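Long-range contacts in methyltransferase WBDD (Escherichia coli, PDB 4AZS), which acts as a bifunctional kinase and methyltransferase that regulates the chain length of the O9a O antigen, probably by modifying the growing polysaccharide's end: residues F294-A300 and L355-F360; F404-E409 and I480-T484. All blocks are in the same frame, centred on the assembly; numbering follows the deposited sequence.

Contact 1: F294-A300 and L355-F360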
loop_
_atom_site.group_PDB
_atom_site.type_symbol
_atom_site.label_atom_id
_atom_site.label_comp_id
_atom_site.label_asym_id
_atom_site.label_seq_id
_atom_site.Cartn_x
_atom_site.Cartn_y
_atom_site.Cartn_z
ATOM N N PHE A 294 -14.373 41.537 51.829
ATOM C CA PHE A 294 -15.658 41.570 52.536
ATOM C C PHE A 294 -15.665 40.657 53.738
ATOM O O PHE A 294 -16.072 41.088 54.834
ATOM C CB PHE A 294 -16.790 41.178 51.593
ATOM C CG PHE A 294 -18.155 41.168 52.231
ATOM C CD1 PHE A 294 -18.876 42.338 52.374
ATOM C CD2 PHE A 294 -18.724 39.981 52.666
ATOM C CE1 PHE A 294 -20.130 42.320 52.953
ATOM C CE2 PHE A 294 -19.980 39.970 53.250
ATOM C CZ PHE A 294 -20.676 41.140 53.386
ATOM N N LEU A 295 -15.221 39.422 53.567
ATOM C CA LEU A 295 -15.327 38.456 54.650
ATOM C C LEU A 295 -14.314 38.699 55.748
ATOM O O LEU A 295 -14.567 38.373 56.896
ATOM C CB LEU A 295 -15.190 37.018 54.164
ATOM C CG LEU A 295 -16.345 36.475 53.320
ATOM C CD1 LEU A 295 -16.005 35.065 52.874
ATOM C CD2 LEU A 295 -17.672 36.510 54.067
ATOM N N THR A 296 -13.167 39.272 55.419
ATOM C CA THR A 296 -12.230 39.584 56.479
ATOM C C THR A 296 -12.664 40.817 57.246
ATOM O O THR A 296 -12.247 40.999 58.375
ATOM C CB THR A 296 -10.798 39.755 55.964
ATOM O OG1 THR A 296 -10.790 40.613 54.809
ATOM C CG2 THR A 296 -10.240 38.405 55.613
ATOM N N GLN A 297 -13.523 41.646 56.655
ATOM C CA GLN A 297 -14.017 42.852 57.334
ATOM C C GLN A 297 -15.509 42.996 57.146
ATOM O O GLN A 297 -15.955 43.926 56.499
ATOM C CB GLN A 297 -13.339 44.099 56.745
ATOM C CG GLN A 297 -11.871 44.273 57.094
ATOM C CD GLN A 297 -11.645 44.547 58.568
ATOM O OE1 GLN A 297 -12.457 45.198 59.228
ATOM N NE2 GLN A 297 -10.538 44.038 59.095
ATOM N N PRO A 298 -16.301 42.088 57.710
ATOM C CA PRO A 298 -17.720 42.117 57.345
ATOM C C PRO A 298 -18.480 43.254 58.014
ATOM O O PRO A 298 -18.023 43.770 59.001
ATOM C CB PRO A 298 -18.235 40.758 57.813
ATOM C CG PRO A 298 -17.282 40.303 58.872
ATOM C CD PRO A 298 -15.992 41.060 58.718
ATOM N N PRO A 299 -19.629 43.653 57.458
ATOM C CA PRO A 299 -20.409 44.717 58.079
ATOM C C PRO A 299 -21.150 44.209 59.278
ATOM O O PRO A 299 -21.637 43.085 59.264
ATOM C CB PRO A 299 -21.422 45.094 56.998
ATOM C CG PRO A 299 -21.582 43.854 56.190
ATOM C CD PRO A 299 -20.219 43.216 56.178
ATOM N N ALA A 300 -21.230 45.042 60.307
ATOM C CA ALA A 300 -22.050 44.742 61.463
ATOM C C ALA A 300 -23.514 44.602 61.002
ATOM O O ALA A 300 -23.973 45.302 60.088
ATOM C CB ALA A 300 -21.899 45.841 62.497
ATOM N N LEU A 355 -27.527 44.541 54.919
ATOM C CA LEU A 355 -26.430 44.987 54.060
ATOM C C LEU A 355 -26.612 46.392 53.540
ATOM O O LEU A 355 -25.700 47.215 53.628
ATOM C CB LEU A 355 -26.283 44.062 52.870
ATOM C CG LEU A 355 -25.673 42.711 53.179
ATOM C CD1 LEU A 355 -25.842 41.824 51.961
ATOM C CD2 LEU A 355 -24.199 42.849 53.553
ATOM N N GLU A 356 -27.767 46.666 52.963
ATOM C CA GLU A 356 -28.026 47.995 52.380
ATOM C C GLU A 356 -27.903 49.098 53.420
ATOM O O GLU A 356 -27.353 50.155 53.138
ATOM C CB GLU A 356 -29.398 48.044 51.708
ATOM C CG GLU A 356 -29.846 49.423 51.236
ATOM C CD GLU A 356 -31.161 49.322 50.450
ATOM O OE1 GLU A 356 -31.123 48.886 49.279
ATOM O OE2 GLU A 356 -32.242 49.594 51.031
ATOM N N LYS A 357 -28.369 48.835 54.632
ATOM C CA LYS A 357 -28.259 49.817 55.722
ATOM C C LYS A 357 -26.816 50.140 56.048
ATOM O O LYS A 357 -26.535 51.221 56.513
ATOM C CB LYS A 357 -28.922 49.278 56.978
ATOM C CG LYS A 357 -30.432 49.321 56.952
ATOM C CD LYS A 357 -30.986 48.309 57.936
ATOM C CE LYS A 357 -32.478 48.464 58.158
ATOM N NZ LYS A 357 -32.717 49.443 59.246
ATOM N N GLN A 358 -25.911 49.187 55.815
ATOM C CA GLN A 358 -24.472 49.408 56.008
ATOM C C GLN A 358 -23.759 49.844 54.724
ATOM O O GLN A 358 -22.543 49.924 54.698
ATOM C CB GLN A 358 -23.800 48.128 56.545
ATOM C CG GLN A 358 -24.433 47.558 57.808
ATOM C CD GLN A 358 -24.390 48.547 58.964
ATOM O OE1 GLN A 358 -23.386 49.239 59.178
ATOM N NE2 GLN A 358 -25.485 48.631 59.709
ATOM N N GLY A 359 -24.512 50.093 53.663
ATOM C CA GLY A 359 -23.953 50.554 52.387
ATOM C C GLY A 359 -23.362 49.444 51.543
ATOM O O GLY A 359 -22.399 49.666 50.812
ATOM N N PHE A 360 -23.935 48.251 51.643
ATOM C CA PHE A 360 -23.515 47.110 50.846
ATOM C C PHE A 360 -24.706 46.520 50.063
ATOM O O PHE A 360 -25.817 46.439 50.572
ATOM C CB PHE A 360 -22.941 46.018 51.757
ATOM C CG PHE A 360 -21.609 46.341 52.322
ATOM C CD1 PHE A 360 -20.460 46.068 51.609
ATOM C CD2 PHE A 360 -21.494 46.924 53.567
ATOM C CE1 PHE A 360 -19.213 46.374 52.126
ATOM C CE2 PHE A 360 -20.249 47.241 54.093
ATOM C CZ PHE A 360 -19.107 46.965 53.371
#
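Phe294, Pro299 and Ala300 meet Leu355, Gln358 and Phe360 in a mainly apolar contact, in which the end of helix 278-296 and the loop after it pack on the end of helix 341-357. By chain order these elements correspond to the αC-β4 region and αE of a protein kinase, so the contact probably joins the αC-β4 side of the N-lobe to the C-lobe. Phe294 turns its edge to a face of Phe360 in a T-shaped stack, with centroids 5.6 Å apart and planes at 74°; Phe294 CE1 lies 4.0 Å from Phe360 CD1, offset toward the rim of that face. The Phe294 CG stands anti to the backbone N (chi1 179°), which carries the ring toward Leu355 and Phe360. Leu355 rests one branch, CD2, against two neighbouring groups, 3.9 Å from Phe294 CZ at the ring edge and 3.8 Å from Pro299 CG. Pro299 CB approaches Phe360 CE2 obliquely at 3.8 Å and Gln358 CB at 3.9 Å. Toward solvent, the bent Gln358 chain sets its CG 3.2 Å from Ala300 O. A Schellman motif with Gly359 (positive phi) as C-prime ends helix 341-357, Phe360 N bonding to Leu355 O and Gly359 N to Glu356 O, and turns Phe360 back into the contact. Strand 386-387 touches both rings through Ile386, while Glu356 ties helix 341-357 to helix 452-460 through Phe452 N and Val453 N.

Contact 2: F404-E409 and I480-T484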
loop_
_atom_site.group_PDB
_atom_site.type_symbol
_atom_site.label_atom_id
_atom_site.label_comp_id
_atom_site.label_asym_id
_atom_site.label_seq_id
_atom_site.Cartn_x
_atom_site.Cartn_y
_atom_site.Cartn_z
ATOM N N PHE A 404 -36.700 40.689 41.270
ATOM C CA PHE A 404 -38.032 40.253 40.876
ATOM C C PHE A 404 -37.958 39.019 40.009
ATOM O O PHE A 404 -38.836 38.157 40.064
ATOM C CB PHE A 404 -38.768 41.352 40.113
ATOM C CG PHE A 404 -39.043 42.563 40.934
ATOM C CD1 PHE A 404 -39.637 42.440 42.188
ATOM C CD2 PHE A 404 -38.749 43.824 40.444
ATOM C CE1 PHE A 404 -39.916 43.554 42.950
ATOM C CE2 PHE A 404 -39.030 44.951 41.199
ATOM C CZ PHE A 404 -39.598 44.810 42.458
ATOM N N VAL A 405 -36.916 38.958 39.200
ATOM C CA VAL A 405 -36.692 37.815 38.350
ATOM C C VAL A 405 -36.368 36.600 39.223
ATOM O O VAL A 405 -37.068 35.577 39.154
ATOM C CB VAL A 405 -35.585 38.093 37.320
ATOM C CG1 VAL A 405 -35.319 36.847 36.497
ATOM C CG2 VAL A 405 -35.993 39.246 36.409
ATOM N N PHE A 406 -35.326 36.724 40.046
ATOM C CA PHE A 406 -35.065 35.763 41.127
ATOM C C PHE A 406 -36.388 35.258 41.699
ATOM O O PHE A 406 -36.626 34.043 41.761
ATOM C CB PHE A 406 -34.218 36.395 42.252
ATOM C CG PHE A 406 -33.928 35.464 43.411
ATOM C CD1 PHE A 406 -33.070 34.389 43.264
ATOM C CD2 PHE A 406 -34.476 35.684 44.656
ATOM C CE1 PHE A 406 -32.779 33.550 44.318
ATOM C CE2 PHE A 406 -34.184 34.845 45.725
ATOM C CZ PHE A 406 -33.335 33.773 45.553
ATOM N N VAL A 407 -37.247 36.183 42.107
ATOM C CA VAL A 407 -38.501 35.792 42.765
ATOM C C VAL A 407 -39.321 34.930 41.819
ATOM O O VAL A 407 -39.863 33.896 42.209
ATOM C CB VAL A 407 -39.360 36.997 43.197
ATOM C CG1 VAL A 407 -40.805 36.568 43.432
ATOM C CG2 VAL A 407 -38.777 37.635 44.448
ATOM N N ASN A 408 -39.409 35.370 40.575
ATOM C CA ASN A 408 -40.215 34.664 39.602
ATOM C C ASN A 408 -39.646 33.296 39.251
ATOM O O ASN A 408 -40.406 32.329 39.122
ATOM C CB ASN A 408 -40.395 35.478 38.341
ATOM C CG ASN A 408 -41.839 35.704 38.032
ATOM O OD1 ASN A 408 -42.279 36.848 37.927
ATOM N ND2 ASN A 408 -42.609 34.630 37.958
ATOM N N GLU A 409 -38.326 33.220 39.094
ATOM C CA GLU A 409 -37.683 31.922 38.880
ATOM C C GLU A 409 -37.870 31.003 40.110
ATOM O O GLU A 409 -38.193 29.839 39.955
ATOM C CB GLU A 409 -36.219 32.052 38.408
ATOM C CG GLU A 409 -35.224 32.695 39.356
ATOM C CD GLU A 409 -33.834 32.879 38.723
ATOM O OE1 GLU A 409 -33.546 32.194 37.731
ATOM O OE2 GLU A 409 -33.019 33.712 39.191
ATOM N N ILE A 480 -41.321 41.550 33.725
ATOM C CA ILE A 480 -40.518 40.585 34.455
ATOM C C ILE A 480 -40.607 39.216 33.797
ATOM O O ILE A 480 -39.623 38.496 33.761
ATOM C CB ILE A 480 -40.931 40.543 35.935
ATOM C CG1 ILE A 480 -40.407 41.798 36.635
ATOM C CG2 ILE A 480 -40.390 39.320 36.642
ATOM C CD1 ILE A 480 -41.313 42.261 37.743
ATOM N N ALA A 481 -41.773 38.856 33.265
ATOM C CA ALA A 481 -41.901 37.588 32.545
ATOM C C ALA A 481 -40.993 37.572 31.333
ATOM O O ALA A 481 -40.400 36.536 31.027
ATOM C CB ALA A 481 -43.339 37.319 32.132
ATOM N N GLN A 482 -40.889 38.708 30.641
ATOM C CA GLN A 482 -39.927 38.854 29.549
ATOM C C GLN A 482 -38.478 38.929 30.056
ATOM O O GLN A 482 -37.565 38.341 29.462
ATOM C CB GLN A 482 -40.260 40.060 28.692
ATOM C CG GLN A 482 -41.543 39.876 27.921
ATOM C CD GLN A 482 -41.966 41.130 27.194
ATOM O OE1 GLN A 482 -43.025 41.691 27.454
ATOM N NE2 GLN A 482 -41.133 41.579 26.278
ATOM N N GLU A 483 -38.272 39.644 31.156
ATOM C CA GLU A 483 -36.987 39.624 31.858
ATOM C C GLU A 483 -36.590 38.210 32.286
ATOM O O GLU A 483 -35.437 37.840 32.162
ATOM C CB GLU A 483 -37.067 40.469 33.112
ATOM C CG GLU A 483 -37.102 41.958 32.872
ATOM C CD GLU A 483 -35.769 42.614 33.105
ATOM O OE1 GLU A 483 -34.740 41.903 33.120
ATOM O OE2 GLU A 483 -35.756 43.851 33.269
ATOM N N THR A 484 -37.554 37.448 32.816
ATOM C CA THR A 484 -37.305 36.114 33.402
ATOM C C THR A 484 -37.060 35.098 32.291
ATOM O O THR A 484 -36.415 34.076 32.508
ATOM C CB THR A 484 -38.479 35.633 34.307
ATOM O OG1 THR A 484 -38.621 36.499 35.437
ATOM C CG2 THR A 484 -38.245 34.225 34.844
#
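Ile480 opens the contact of helix 475-485 with helix 397-410 by dividing its branches: CD1 sits 3.6 Å from Phe404 CB and comes obliquely to the ring, while CG2 lies 3.4 Å from Asn408 OD1. With CG1 anti to the carbonyl carbon (chi1 -74°), the longer branch is led to Phe404 and the shorter one to Asn408. Beyond the buried Ile480 cluster, which Leu439 and Trp443 of helix 435-443 extend, Gln482 turns to the subunit interface, packing on Gln482 of the second subunit and Ile479 of the third. Glu483 uses its CB, 3.7 Å from Val405 CG2, the two side chains crossing at about a right angle; its OE2 is hydrogen-bonded to Gln401 NE2, earlier on the same helix 397-410. Thr484 slides past Val405 in the opposite direction, OG1 resting 3.5 Å from Val405 CG1 and 3.6 Å from Asn408 CB. That hydroxyl donates within its own helix to Ile480 O at 2.8 Å, from above the carbonyl plane, and toward 404-409 makes van der Waals contact only. The segment axes cross at -77° and come within 9.2 Å, a steep helix-on-helix crossing in which the probable αF of the kinase C-lobe receives the last modelled helix of the chain.

In the fold
Contact 1 lies within the kinase domain, and contact 2 joins a kinase helix to the last modelled helix; their centres are 27 Å apart. Contact 1 runs from buried Phe294, Pro299 and Leu355 to exposed Ala300 and Gln358, whereas contact 2 has no exposed touching residue. Neither pair of segments shares a hydrogen bond, though Glu483 and Gln401 link the two helices of contact 2. Contact 1 is built on two aromatic rings, a leucine and one proline; contact 2 relies more on branched aliphatic and small polar side chains. Helix 341-357 connects them: its end forms contact 1, while Leu345 and Leu348 pack on Phe406 of helix 397-410. Two neighbouring subunits reach contact 2, whereas none touches contact 1.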